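Long-range contacts in CheC, inhibitor of MCP methylation / FliN fusion protein (Thermotoga maritima, PDB 4HYN), which forms the CheC-like domain of the flagellar rotor protein FliY and, as in other CheC-family phosphatases, probably dephosphorylates the response regulator CheY: residues A[9-14]-A[190-195]; A[38-43]-A[164-169]; A[77-82]-A[97-102]; A[88-93]-A[103-108]. One frame throughout, in Å; residues are numbered along the deposited sequence.

Contact 1 of 4, residues A[9-14]-A[190-195]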
loop_
_atom_site.group_PDB
_atom_site.type_symbol
_atom_site.label_atom_id
_atom_site.label_comp_id
_atom_site.label_asym_id
_atom_site.label_seq_id
_atom_site.Cartn_x
_atom_site.Cartn_y
_atom_site.Cartn_z
ATOM N N LYS A 9 -15.947 -3.169 -0.052
ATOM C CA LYS A 9 -15.040 -2.713 -1.096
ATOM C C LYS A 9 -15.128 -1.193 -1.212
ATOM O O LYS A 9 -14.126 -0.541 -1.481
ATOM C CB LYS A 9 -15.391 -3.336 -2.449
ATOM C CG LYS A 9 -15.047 -4.805 -2.597
ATOM C CD LYS A 9 -15.116 -5.196 -4.069
ATOM C CE LYS A 9 -14.830 -6.657 -4.271
ATOM N NZ LYS A 9 -15.850 -7.477 -3.567
ATOM N N ASP A 10 -16.330 -0.637 -1.053
ATOM C CA ASP A 10 -16.510 0.818 -1.118
ATOM C C ASP A 10 -15.793 1.504 0.052
ATOM O O ASP A 10 -15.252 2.598 -0.102
ATOM C CB ASP A 10 -17.996 1.201 -1.123
ATOM C CG ASP A 10 -18.626 1.125 -2.517
ATOM O OD1 ASP A 10 -18.058 1.709 -3.470
ATOM O OD2 ASP A 10 -19.705 0.498 -2.654
HETATM N N MSE A 11 -15.797 0.863 1.216
HETATM C CA MSE A 11 -15.113 1.416 2.374
HETATM C C MSE A 11 -13.610 1.456 2.097
HETATM O O MSE A 11 -12.944 2.443 2.418
HETATM C CB MSE A 11 -15.370 0.579 3.626
HETATM C CG MSE A 11 -14.460 0.956 4.782
HETATM SE SE MSE A 11 -14.325 -0.397 6.145
HETATM C CE MSE A 11 -13.180 -1.648 5.214
ATOM N N ILE A 12 -13.094 0.373 1.508
ATOM C CA ILE A 12 -11.679 0.256 1.161
ATOM C C ILE A 12 -11.247 1.453 0.322
ATOM O O ILE A 12 -10.189 2.040 0.559
ATOM C CB ILE A 12 -11.397 -1.023 0.323
ATOM C CG1 ILE A 12 -11.554 -2.286 1.171
ATOM C CG2 ILE A 12 -10.011 -0.961 -0.290
ATOM C CD1 ILE A 12 -10.714 -2.287 2.425
ATOM N N GLY A 13 -12.065 1.789 -0.675
ATOM C CA GLY A 13 -11.755 2.907 -1.543
ATOM C C GLY A 13 -11.807 4.238 -0.821
ATOM O O GLY A 13 -10.930 5.085 -0.989
ATOM N N GLU A 14 -12.831 4.411 0.005
ATOM C CA GLU A 14 -13.013 5.642 0.746
ATOM C C GLU A 14 -11.919 5.885 1.778
ATOM O O GLU A 14 -11.290 6.945 1.773
ATOM C CB GLU A 14 -14.409 5.669 1.358
ATOM C CG GLU A 14 -15.497 5.650 0.281
ATOM C CD GLU A 14 -16.913 5.635 0.828
ATOM O OE1 GLU A 14 -17.728 6.463 0.369
ATOM O OE2 GLU A 14 -17.222 4.792 1.695
ATOM N N LYS A 190 -12.765 -6.721 9.650
ATOM C CA LYS A 190 -12.488 -6.145 10.958
ATOM C C LYS A 190 -12.614 -4.617 10.883
ATOM O O LYS A 190 -13.197 -3.996 11.768
ATOM C CB LYS A 190 -11.088 -6.547 11.421
ATOM C CG LYS A 190 -10.977 -6.897 12.890
ATOM C CD LYS A 190 -11.393 -5.740 13.785
ATOM C CE LYS A 190 -12.724 -6.033 14.460
ATOM N NZ LYS A 190 -13.378 -4.814 15.023
HETATM N N MSE A 191 -12.064 -4.021 9.826
HETATM C CA MSE A 191 -12.147 -2.577 9.628
HETATM C C MSE A 191 -13.602 -2.163 9.409
HETATM O O MSE A 191 -14.004 -1.079 9.800
HETATM C CB MSE A 191 -11.323 -2.143 8.415
HETATM C CG MSE A 191 -9.822 -2.313 8.548
HETATM SE SE MSE A 191 -8.949 -1.881 6.864
HETATM C CE MSE A 191 -9.627 -0.086 6.671
ATOM N N TYR A 192 -14.389 -3.043 8.796
ATOM C CA TYR A 192 -15.790 -2.767 8.537
ATOM C C TYR A 192 -16.608 -2.730 9.825
ATOM O O TYR A 192 -17.575 -1.979 9.913
ATOM C CB TYR A 192 -16.378 -3.789 7.559
ATOM C CG TYR A 192 -17.692 -3.345 6.964
ATOM C CD1 TYR A 192 -17.770 -2.181 6.190
ATOM C CD2 TYR A 192 -18.870 -4.055 7.209
ATOM C CE1 TYR A 192 -18.988 -1.728 5.680
ATOM C CE2 TYR A 192 -20.098 -3.611 6.699
ATOM C CZ TYR A 192 -20.147 -2.443 5.940
ATOM O OH TYR A 192 -21.359 -1.970 5.469
ATOM N N GLU A 193 -16.237 -3.541 10.815
ATOM C CA GLU A 193 -16.951 -3.554 12.091
ATOM C C GLU A 193 -16.768 -2.214 12.786
ATOM O O GLU A 193 -17.706 -1.679 13.361
ATOM C CB GLU A 193 -16.446 -4.679 12.997
ATOM C CG GLU A 193 -16.872 -6.074 12.569
ATOM C CD GLU A 193 -16.087 -7.185 13.267
ATOM O OE1 GLU A 193 -15.674 -7.010 14.440
ATOM O OE2 GLU A 193 -15.885 -8.244 12.630
ATOM N N TYR A 194 -15.553 -1.677 12.733
ATOM C CA TYR A 194 -15.256 -0.382 13.339
ATOM C C TYR A 194 -15.927 0.738 12.545
ATOM O O TYR A 194 -16.423 1.716 13.111
ATOM C CB TYR A 194 -13.752 -0.124 13.337
ATOM C CG TYR A 194 -12.971 -0.846 14.402
ATOM C CD1 TYR A 194 -11.918 -1.696 14.057
ATOM C CD2 TYR A 194 -13.253 -0.656 15.753
ATOM C CE1 TYR A 194 -11.162 -2.337 15.027
ATOM C CE2 TYR A 194 -12.501 -1.297 16.736
ATOM C CZ TYR A 194 -11.455 -2.139 16.361
ATOM O OH TYR A 194 -10.711 -2.793 17.314
ATOM N N PHE A 195 -15.898 0.587 11.225
ATOM C CA PHE A 195 -16.459 1.552 10.294
ATOM C C PHE A 195 -17.981 1.681 10.373
ATOM O O PHE A 195 -18.509 2.792 10.396
ATOM C CB PHE A 195 -16.050 1.166 8.878
ATOM C CG PHE A 195 -16.376 2.198 7.841
ATOM C CD1 PHE A 195 -15.552 3.305 7.664
ATOM C CD2 PHE A 195 -17.462 2.021 6.987
ATOM C CE1 PHE A 195 -15.796 4.218 6.654
ATOM C CE2 PHE A 195 -17.722 2.928 5.970
ATOM C CZ PHE A 195 -16.884 4.033 5.798
#
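Met-11, present as selenomethionine, pushes its chain into helix 190-195 and meets three residues on one side of it. Its CG lies almost centrally over one face of the Phe-195 ring, 3.7 Å from the ring centroid and 5° off the normal, a CH-pi contact. The selenium beyond it rests 3.6 Å from Phe-195 CB and meets that ring obliquely, but sits at the edge of the Tyr-192 ring, near its plane, 3.9 Å from CD1; both are Met-aromatic contacts, in the selenium form. The chain then bends at its last torsion (chi3 75°), which brings the terminal CE to 3.7 Å from Met-191 CB. Met-11 owes this reach to CG standing anti to the backbone N (chi1 168°); a long, flexible, polarisable chain suits a place where the axes of 9-14 and 190-195 pass 10.4 Å apart and cross at nearly a right angle. The segments lie on helices 6-30 and 185-200 of the CheC-like fold. With an alanine in place of Phe-195, Met-11 CG would probably lose the flat surface beneath it, and the selenium would be freer to shift. Farther out, Glu-14 OE2 approaches Phe-195 CZ obliquely at 4.2 Å. Behind the first shell, Val-188 backs Met-11, Ile-15 touches both Met-191 and Phe-195, and Leu-124 and Leu-128 of helix 103-128 pack on Met-191 and Phe-195 respectively.

Contact 2 of 4, residues A[38-43]-A[164-169]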
loop_
_atom_site.group_PDB
_atom_site.type_symbol
_atom_site.label_atom_id
_atom_site.label_comp_id
_atom_site.label_asym_id
_atom_site.label_seq_id
_atom_site.Cartn_x
_atom_site.Cartn_y
_atom_site.Cartn_z
ATOM N N THR A 38 -5.468 8.499 -6.010
ATOM C CA THR A 38 -6.817 8.016 -6.276
ATOM C C THR A 38 -6.817 6.487 -6.176
ATOM O O THR A 38 -5.765 5.863 -6.253
ATOM C CB THR A 38 -7.270 8.506 -7.686
ATOM O OG1 THR A 38 -7.842 9.813 -7.569
ATOM C CG2 THR A 38 -8.272 7.560 -8.348
ATOM N N VAL A 39 -7.988 5.900 -5.949
ATOM C CA VAL A 39 -8.129 4.446 -5.837
ATOM C C VAL A 39 -9.131 3.935 -6.872
ATOM O O VAL A 39 -10.301 3.692 -6.553
ATOM C CB VAL A 39 -8.627 4.031 -4.439
ATOM C CG1 VAL A 39 -8.488 2.540 -4.278
ATOM C CG2 VAL A 39 -7.870 4.768 -3.356
ATOM N N PRO A 40 -8.676 3.717 -8.118
ATOM C CA PRO A 40 -9.551 3.235 -9.197
ATOM C C PRO A 40 -10.069 1.809 -9.042
ATOM O O PRO A 40 -11.189 1.506 -9.442
ATOM C CB PRO A 40 -8.659 3.334 -10.442
ATOM C CG PRO A 40 -7.569 4.317 -10.038
ATOM C CD PRO A 40 -7.309 3.934 -8.615
ATOM N N THR A 41 -9.280 0.948 -8.418
ATOM C CA THR A 41 -9.666 -0.447 -8.300
ATOM C C THR A 41 -9.539 -1.092 -6.920
ATOM O O THR A 41 -8.696 -0.704 -6.115
ATOM C CB THR A 41 -8.855 -1.265 -9.346
ATOM O OG1 THR A 41 -9.353 -0.976 -10.658
ATOM C CG2 THR A 41 -8.942 -2.745 -9.096
ATOM N N VAL A 42 -10.457 -2.021 -6.644
ATOM C CA VAL A 42 -10.490 -2.816 -5.414
ATOM C C VAL A 42 -10.946 -4.197 -5.887
ATOM O O VAL A 42 -12.081 -4.383 -6.324
ATOM C CB VAL A 42 -11.472 -2.271 -4.345
ATOM C CG1 VAL A 42 -11.403 -3.144 -3.092
ATOM C CG2 VAL A 42 -11.126 -0.837 -3.985
ATOM N N ARG A 43 -10.040 -5.160 -5.809
ATOM C CA ARG A 43 -10.304 -6.511 -6.281
ATOM C C ARG A 43 -10.159 -7.589 -5.207
ATOM O O ARG A 43 -9.217 -7.565 -4.424
ATOM C CB ARG A 43 -9.348 -6.786 -7.450
ATOM C CG ARG A 43 -9.260 -8.218 -7.963
ATOM C CD ARG A 43 -8.162 -8.290 -9.029
ATOM N NE ARG A 43 -8.030 -9.604 -9.649
ATOM C CZ ARG A 43 -8.742 -10.024 -10.695
ATOM N NH1 ARG A 43 -9.654 -9.234 -11.253
ATOM N NH2 ARG A 43 -8.516 -11.228 -11.207
ATOM N N VAL A 164 -6.928 -6.671 -3.216
ATOM C CA VAL A 164 -5.837 -6.036 -3.934
ATOM C C VAL A 164 -6.347 -4.659 -4.320
ATOM O O VAL A 164 -7.280 -4.521 -5.112
ATOM C CB VAL A 164 -5.401 -6.858 -5.177
ATOM C CG1 VAL A 164 -4.316 -6.120 -5.951
ATOM C CG2 VAL A 164 -4.874 -8.232 -4.745
ATOM N N VAL A 165 -5.775 -3.642 -3.688
ATOM C CA VAL A 165 -6.164 -2.260 -3.926
ATOM C C VAL A 165 -5.195 -1.518 -4.839
ATOM O O VAL A 165 -3.980 -1.523 -4.613
ATOM C CB VAL A 165 -6.274 -1.493 -2.593
ATOM C CG1 VAL A 165 -6.934 -0.143 -2.818
ATOM C CG2 VAL A 165 -7.040 -2.333 -1.550
ATOM N N GLU A 166 -5.741 -0.872 -5.868
ATOM C CA GLU A 166 -4.934 -0.109 -6.810
ATOM C C GLU A 166 -4.937 1.384 -6.489
ATOM O O GLU A 166 -5.995 1.987 -6.298
ATOM C CB GLU A 166 -5.429 -0.312 -8.237
ATOM C CG GLU A 166 -4.623 0.470 -9.279
ATOM C CD GLU A 166 -5.238 0.453 -10.672
ATOM O OE1 GLU A 166 -4.952 1.394 -11.441
ATOM O OE2 GLU A 166 -5.996 -0.488 -11.009
ATOM N N PHE A 167 -3.746 1.973 -6.426
ATOM C CA PHE A 167 -3.609 3.399 -6.164
ATOM C C PHE A 167 -2.990 4.096 -7.361
ATOM O O PHE A 167 -1.988 3.635 -7.900
ATOM C CB PHE A 167 -2.721 3.646 -4.944
ATOM C CG PHE A 167 -3.374 3.320 -3.645
ATOM C CD1 PHE A 167 -4.361 4.148 -3.124
ATOM C CD2 PHE A 167 -3.011 2.174 -2.936
ATOM C CE1 PHE A 167 -4.976 3.841 -1.912
ATOM C CE2 PHE A 167 -3.619 1.859 -1.727
ATOM C CZ PHE A 167 -4.602 2.690 -1.211
ATOM N N GLU A 168 -3.608 5.182 -7.807
ATOM C CA GLU A 168 -3.049 5.940 -8.915
ATOM C C GLU A 168 -2.384 7.183 -8.313
ATOM O O GLU A 168 -3.013 7.921 -7.554
ATOM C CB GLU A 168 -4.118 6.351 -9.925
ATOM C CG GLU A 168 -3.501 6.857 -11.220
ATOM C CD GLU A 168 -4.486 7.557 -12.125
ATOM O OE1 GLU A 168 -5.121 6.869 -12.955
ATOM O OE2 GLU A 168 -4.609 8.800 -12.020
HETATM N N MSE A 169 -1.106 7.386 -8.617
HETATM C CA MSE A 169 -0.381 8.528 -8.081
HETATM C C MSE A 169 0.073 9.526 -9.149
HETATM O O MSE A 169 0.647 9.156 -10.179
HETATM C CB MSE A 169 0.796 8.054 -7.221
HETATM C CG MSE A 169 1.554 9.166 -6.517
HETATM SE SE MSE A 169 2.784 8.522 -5.137
HETATM C CE MSE A 169 4.112 7.718 -6.283
#
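Val-39 splits its two methyls between neighbours on the adjoining strand. With CG1 anti to the backbone N (chi1 -169°), that methyl meets Val-165 CG1 at 3.4 Å, while CG2 comes equally close to Phe-167 CE1, 3.4 Å away, reaching the ring obliquely. Phe-167 swings its CG beside the backbone N (chi1 -73°), which lays the ring alongside Val-39, the two pointing the same way. Branched and aromatic side chains fit here because helix 6-30 closes over them: Asn-17 touches Val-39, Ile-12 touches Val-42 and Val-165, and Met-20 touches Phe-167. The segments are antiparallel neighbours in the six-stranded sheet of the CheC-like fold, 38-43 lying on an outermost strand. Paired backbone bonds tie both ends: Glu-168 N gives to Thr-38 O at 2.7 Å, and Val-164 N to Arg-43 O at 2.7 Å, nearly straight at 173°. Between them the 38-43 side carries one residue more, and Pro-40, which has no N-H to offer, sets its CD 3.3 Å from Glu-166 O and its CG 4.0 Å from Glu-168 CB. On the face of Thr-41 and Arg-43, Glu-166 extends fully and brings OE2 to 3.4 Å from Thr-41 OG1, a weak hydrogen bond. Arg-43 likewise stretches out, its guanidinium pairing with Glu-45. The chemistry is thus two-sided: one side is apolar and packs under helix 6-30, with Val-165 and Phe-167 buried, whereas the other, though it includes the buried Val-164, bears mainly threonine, glutamate and arginine, residues that tolerate water.

Contact 3 of 4, residues A[77-82]-A[97-102]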
loop_
_atom_site.group_PDB
_atom_site.type_symbol
_atom_site.label_atom_id
_atom_site.label_comp_id
_atom_site.label_asym_id
_atom_site.label_seq_id
_atom_site.Cartn_x
_atom_site.Cartn_y
_atom_site.Cartn_z
ATOM N N LEU A 77 5.431 -2.135 -5.353
ATOM C CA LEU A 77 5.878 -1.070 -6.242
ATOM C C LEU A 77 6.856 -1.614 -7.286
ATOM O O LEU A 77 7.739 -2.421 -6.967
ATOM C CB LEU A 77 6.570 0.038 -5.431
ATOM C CG LEU A 77 5.796 0.866 -4.394
ATOM C CD1 LEU A 77 5.358 0.003 -3.236
ATOM C CD2 LEU A 77 6.687 1.988 -3.875
ATOM N N ASP A 78 6.712 -1.163 -8.530
ATOM C CA ASP A 78 7.605 -1.623 -9.584
ATOM C C ASP A 78 8.917 -0.837 -9.616
ATOM O O ASP A 78 8.981 0.315 -9.164
ATOM C CB ASP A 78 6.899 -1.644 -10.954
ATOM C CG ASP A 78 6.822 -0.280 -11.621
ATOM O OD1 ASP A 78 6.899 -0.240 -12.865
ATOM O OD2 ASP A 78 6.669 0.748 -10.933
ATOM N N LYS A 79 9.965 -1.494 -10.110
ATOM C CA LYS A 79 11.298 -0.904 -10.207
ATOM C C LYS A 79 11.328 0.542 -10.689
ATOM O O LYS A 79 12.048 1.364 -10.127
ATOM C CB LYS A 79 12.189 -1.761 -11.101
ATOM C CG LYS A 79 13.016 -2.814 -10.364
ATOM C CD LYS A 79 13.742 -3.701 -11.373
ATOM C CE LYS A 79 15.014 -4.281 -10.795
ATOM N NZ LYS A 79 14.742 -5.014 -9.539
ATOM N N LYS A 80 10.526 0.857 -11.702
ATOM C CA LYS A 80 10.488 2.211 -12.236
ATOM C C LYS A 80 9.960 3.234 -11.253
ATOM O O LYS A 80 10.514 4.324 -11.157
ATOM C CB LYS A 80 9.699 2.279 -13.544
ATOM C CG LYS A 80 10.381 1.538 -14.673
ATOM C CD LYS A 80 9.918 2.009 -16.041
ATOM C CE LYS A 80 10.815 1.427 -17.137
ATOM N NZ LYS A 80 12.270 1.697 -16.870
ATOM N N LEU A 81 8.907 2.884 -10.519
ATOM C CA LEU A 81 8.326 3.796 -9.536
ATOM C C LEU A 81 9.312 3.996 -8.387
ATOM O O LEU A 81 9.551 5.117 -7.943
ATOM C CB LEU A 81 7.000 3.248 -9.000
ATOM C CG LEU A 81 6.318 4.057 -7.891
ATOM C CD1 LEU A 81 6.023 5.473 -8.389
ATOM C CD2 LEU A 81 5.034 3.362 -7.437
ATOM N N VAL A 82 9.920 2.899 -7.955
ATOM C CA VAL A 82 10.888 2.927 -6.875
ATOM C C VAL A 82 12.046 3.862 -7.223
ATOM O O VAL A 82 12.492 4.648 -6.381
ATOM C CB VAL A 82 11.433 1.511 -6.608
ATOM C CG1 VAL A 82 12.513 1.537 -5.523
ATOM C CG2 VAL A 82 10.298 0.589 -6.223
ATOM N N GLU A 97 15.576 7.319 -16.278
ATOM C CA GLU A 97 15.264 6.224 -17.194
ATOM C C GLU A 97 16.123 5.003 -16.881
ATOM O O GLU A 97 17.113 4.727 -17.563
ATOM C CB GLU A 97 15.435 6.659 -18.660
ATOM C CG GLU A 97 16.605 7.605 -18.943
ATOM C CD GLU A 97 16.140 9.002 -19.334
ATOM O OE1 GLU A 97 15.431 9.128 -20.358
ATOM O OE2 GLU A 97 16.481 9.974 -18.622
ATOM N N THR A 98 15.726 4.278 -15.837
ATOM C CA THR A 98 16.444 3.086 -15.394
ATOM C C THR A 98 15.616 2.318 -14.368
ATOM O O THR A 98 14.670 2.852 -13.791
ATOM C CB THR A 98 17.781 3.474 -14.718
ATOM O OG1 THR A 98 18.617 2.318 -14.585
ATOM C CG2 THR A 98 17.518 4.059 -13.327
ATOM N N GLU A 99 15.975 1.057 -14.158
ATOM C CA GLU A 99 15.306 0.218 -13.175
ATOM C C GLU A 99 16.345 -0.182 -12.141
ATOM O O GLU A 99 16.047 -0.883 -11.178
ATOM C CB GLU A 99 14.701 -1.025 -13.829
ATOM C CG GLU A 99 13.512 -0.738 -14.734
ATOM C CD GLU A 99 12.660 -1.969 -14.999
ATOM O OE1 GLU A 99 11.428 -1.888 -14.812
ATOM O OE2 GLU A 99 13.217 -3.016 -15.390
ATOM N N GLU A 100 17.571 0.281 -12.358
ATOM C CA GLU A 100 18.690 0.007 -11.469
ATOM C C GLU A 100 18.430 0.556 -10.081
ATOM O O GLU A 100 18.040 1.712 -9.919
ATOM C CB GLU A 100 19.978 0.625 -12.023
ATOM C CG GLU A 100 20.839 -0.334 -12.829
ATOM C CD GLU A 100 20.089 -0.986 -13.970
ATOM O OE1 GLU A 100 19.909 -0.329 -15.016
ATOM O OE2 GLU A 100 19.678 -2.157 -13.819
ATOM N N LEU A 101 18.631 -0.289 -9.082
ATOM C CA LEU A 101 18.438 0.113 -7.704
ATOM C C LEU A 101 19.493 -0.520 -6.817
ATOM O O LEU A 101 19.983 -1.613 -7.096
ATOM C CB LEU A 101 17.014 -0.216 -7.229
ATOM C CG LEU A 101 16.323 -1.511 -7.664
ATOM C CD1 LEU A 101 16.943 -2.719 -6.970
ATOM C CD2 LEU A 101 14.839 -1.420 -7.339
ATOM N N ASP A 102 19.885 0.208 -5.783
ATOM C CA ASP A 102 20.896 -0.267 -4.855
ATOM C C ASP A 102 20.448 -0.021 -3.424
ATOM O O ASP A 102 19.365 0.511 -3.192
ATOM C CB ASP A 102 22.236 0.427 -5.127
ATOM C CG ASP A 102 22.096 1.937 -5.290
ATOM O OD1 ASP A 102 21.710 2.621 -4.317
ATOM O OD2 ASP A 102 22.379 2.441 -6.398
#
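Lys-79 opens helix 79-89 of the CheC-like fold, directly after its N-cap Asp-78 and strand 71-78, and this strand-to-helix junction is met by the loop that leads to helix 103-128. Much of the packing uses aliphatic carbons. Lys-79 crosses Glu-99 at about a right angle, its CD 3.8 Å from Glu-99 CB and its CE set against a carbonyl oxygen, 3.6 Å from Glu-99 O, while its ammonium travels on to a salt bridge with Glu-57. Lysine suits the place because its methylenes pack as a hydrocarbon and its charge is spent elsewhere. Leu-101 has CG wedged between its backbone N and carbonyl carbon (chi1 38°), the crowded position, and its CD2 touches Lys-79 CG at 3.8 Å and Val-82 CG1 at 4.2 Å. Val-59 and Ile-141 also meet Leu-101, so this leucine packs on the sheet as well as on the helix.

The electrostatic part is looser. Lys-80 NZ comes 3.5 Å from Glu-99 CG but stays 4.2 Å from Glu-99 OE1, beyond a salt bridge, so the attraction is probably modest. An alanine replacing Glu-99 would probably leave Lys-80 without this nearby negative charge and without the CG and carboxylate that its own CG and NZ lie against.

Hydrogen bonds act within each segment rather than between them. In the loop, Thr-98 OG1 accepts from Glu-100 N at 3.2 Å, an ST turn, for which a short hydroxyl side chain is well suited. At the helix start, Asp-78 OD2 takes Leu-81 N at 3.1 Å, the donor standing above the carboxylate plane, 52° out of it.

Contact 4 of 4, residues A[88-93]-A[103-108]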
loop_
_atom_site.group_PDB
_atom_site.type_symbol
_atom_site.label_atom_id
_atom_site.label_comp_id
_atom_site.label_asym_id
_atom_site.label_seq_id
_atom_site.Cartn_x
_atom_site.Cartn_y
_atom_site.Cartn_z
ATOM N N LEU A 88 13.836 11.325 -6.351
ATOM C CA LEU A 88 13.154 12.478 -5.766
ATOM C C LEU A 88 13.649 12.730 -4.337
ATOM O O LEU A 88 13.990 13.860 -3.984
ATOM C CB LEU A 88 11.642 12.248 -5.761
ATOM C CG LEU A 88 10.746 13.023 -6.731
ATOM C CD1 LEU A 88 11.568 13.869 -7.656
ATOM C CD2 LEU A 88 9.856 12.066 -7.503
HETATM N N MSE A 89 13.699 11.675 -3.527
HETATM C CA MSE A 89 14.167 11.778 -2.146
HETATM C C MSE A 89 15.620 12.252 -2.083
HETATM O O MSE A 89 16.021 12.918 -1.131
HETATM C CB MSE A 89 14.066 10.423 -1.433
HETATM C CG MSE A 89 12.650 9.951 -1.074
HETATM SE SE MSE A 89 11.715 11.070 0.259
HETATM C CE MSE A 89 10.161 11.513 -0.800
HETATM N N MSE A 90 16.409 11.893 -3.092
HETATM C CA MSE A 90 17.815 12.269 -3.135
HETATM C C MSE A 90 18.101 13.648 -3.721
HETATM O O MSE A 90 19.258 14.054 -3.809
HETATM C CB MSE A 90 18.628 11.187 -3.843
HETATM C CG MSE A 90 18.865 9.968 -2.971
HETATM SE SE MSE A 90 19.081 8.328 -3.964
HETATM C CE MSE A 90 20.898 8.588 -4.586
ATOM N N GLY A 91 17.046 14.370 -4.095
ATOM C CA GLY A 91 17.208 15.707 -4.638
ATOM C C GLY A 91 16.876 15.908 -6.108
ATOM O O GLY A 91 16.629 17.038 -6.532
ATOM N N GLY A 92 16.836 14.820 -6.873
ATOM C CA GLY A 92 16.552 14.900 -8.300
ATOM C C GLY A 92 15.169 15.360 -8.740
ATOM O O GLY A 92 14.315 15.712 -7.919
ATOM N N SER A 93 14.961 15.356 -10.054
ATOM C CA SER A 93 13.697 15.770 -10.658
ATOM C C SER A 93 12.693 14.622 -10.747
ATOM O O SER A 93 11.499 14.845 -10.973
ATOM C CB SER A 93 13.948 16.324 -12.058
ATOM O OG SER A 93 14.584 15.350 -12.867
ATOM N N GLU A 103 21.301 -0.385 -2.475
ATOM C CA GLU A 103 21.001 -0.224 -1.059
ATOM C C GLU A 103 20.744 1.235 -0.672
ATOM O O GLU A 103 19.948 1.512 0.227
ATOM C CB GLU A 103 22.138 -0.812 -0.214
ATOM C CG GLU A 103 21.671 -1.564 1.036
ATOM C CD GLU A 103 20.841 -2.806 0.711
ATOM O OE1 GLU A 103 19.718 -2.937 1.249
ATOM O OE2 GLU A 103 21.314 -3.654 -0.077
ATOM N N ILE A 104 21.397 2.164 -1.367
ATOM C CA ILE A 104 21.231 3.591 -1.092
ATOM C C ILE A 104 19.866 4.106 -1.565
ATOM O O ILE A 104 19.207 4.878 -0.864
ATOM C CB ILE A 104 22.377 4.406 -1.724
ATOM C CG1 ILE A 104 23.706 3.989 -1.077
ATOM C CG2 ILE A 104 22.128 5.910 -1.553
ATOM C CD1 ILE A 104 24.933 4.417 -1.835
ATOM N N LYS A 105 19.449 3.672 -2.748
ATOM C CA LYS A 105 18.159 4.064 -3.295
ATOM C C LYS A 105 17.071 3.417 -2.451
ATOM O O LYS A 105 16.083 4.054 -2.093
ATOM C CB LYS A 105 18.021 3.587 -4.743
ATOM C CG LYS A 105 18.933 4.275 -5.744
ATOM C CD LYS A 105 18.531 3.885 -7.156
ATOM C CE LYS A 105 19.326 4.636 -8.207
ATOM N NZ LYS A 105 18.744 4.418 -9.561
ATOM N N LEU A 106 17.262 2.135 -2.148
ATOM C CA LEU A 106 16.315 1.376 -1.340
ATOM C C LEU A 106 16.199 1.976 0.051
ATOM O O LEU A 106 15.153 1.873 0.701
ATOM C CB LEU A 106 16.753 -0.084 -1.246
ATOM C CG LEU A 106 16.044 -1.082 -2.163
ATOM C CD1 LEU A 106 15.935 -0.551 -3.574
ATOM C CD2 LEU A 106 16.804 -2.399 -2.134
ATOM N N SER A 107 17.280 2.605 0.501
ATOM C CA SER A 107 17.302 3.245 1.804
ATOM C C SER A 107 16.469 4.529 1.767
ATOM O O SER A 107 15.811 4.878 2.753
ATOM C CB SER A 107 18.739 3.556 2.220
ATOM O OG SER A 107 18.783 4.097 3.529
ATOM N N ALA A 108 16.484 5.213 0.624
ATOM C CA ALA A 108 15.729 6.452 0.457
ATOM C C ALA A 108 14.233 6.194 0.286
ATOM O O ALA A 108 13.413 7.008 0.703
ATOM C CB ALA A 108 16.261 7.243 -0.720
#
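Met-90, Ala-108 and Met-89 carry this contact between the end of helix 79-89 and the first turns of helix 103-128. Met-90, a selenomethionine like Met-89, lays its chain along the second helix. Its CG lies 4.4 Å from Ala-108 CB, its selenium 4.4 Å from Lys-105 CG, and its terminal CE 4.2 Å from Ile-104 CG2. These are residues one helical turn or less apart, which a long unbranched chain can touch in succession. Ala-108 is the small partner that lets the backbones draw near: its CB meets Met-89 CB at 3.9 Å, and its carbonyl O comes within 3.5 Å of Met-89 CG. Met-89 then turns away, its chain bent at chi2 (-65°) and chi3, and it also packs against Leu-27 and Ile-30 of helix 6-30 and Leu-31 just beyond it. The chain leaves the first helix through a Schellman motif: Gly-91 takes positive phi (112°), and its N bonds back to Leu-88 O at 3.1 Å. Glycine fits because a side chain at these backbone angles would press on the preceding carbonyl. Lys-105 meets Met-90 through CA and CG, while its NZ is hydrogen-bonded to Glu-100 O. No hydrogen bond or salt bridge crosses between the segments, so their association rests on van der Waals packing of flexible selenium-containing chains against the methyl of Ala-108 and the aliphatic parts of Ile-104 and Lys-105, without the directional hold that polar bonds would give.

Contact 2 is part of the central sheet; the others lie at the helices and connecting loops around it. Contact 1 joins the terminal helices, and its Ile-12 CG2 packs 3.5 Å from Val-165 CG2 of contact 2, so helix 6-30 serves both. Contact 2 reaches contact 3 through Met-169 CE and Leu-81 CD1, 3.6 Å apart. Contacts 3 and 4 are neighbours, centres 11 Å apart, sharing helix 79-89 and joined where Leu-101 CB packs 3.8 Å from Leu-106 CD1. Contacts 1 and 4 lie on opposite sides of the chain's centre, their own centres about 34 Å apart. Helices 6-30 and 103-128 probably correspond to the paired active-site helices of CheC-family phosphatases; contacts 1 and 4 involve one each.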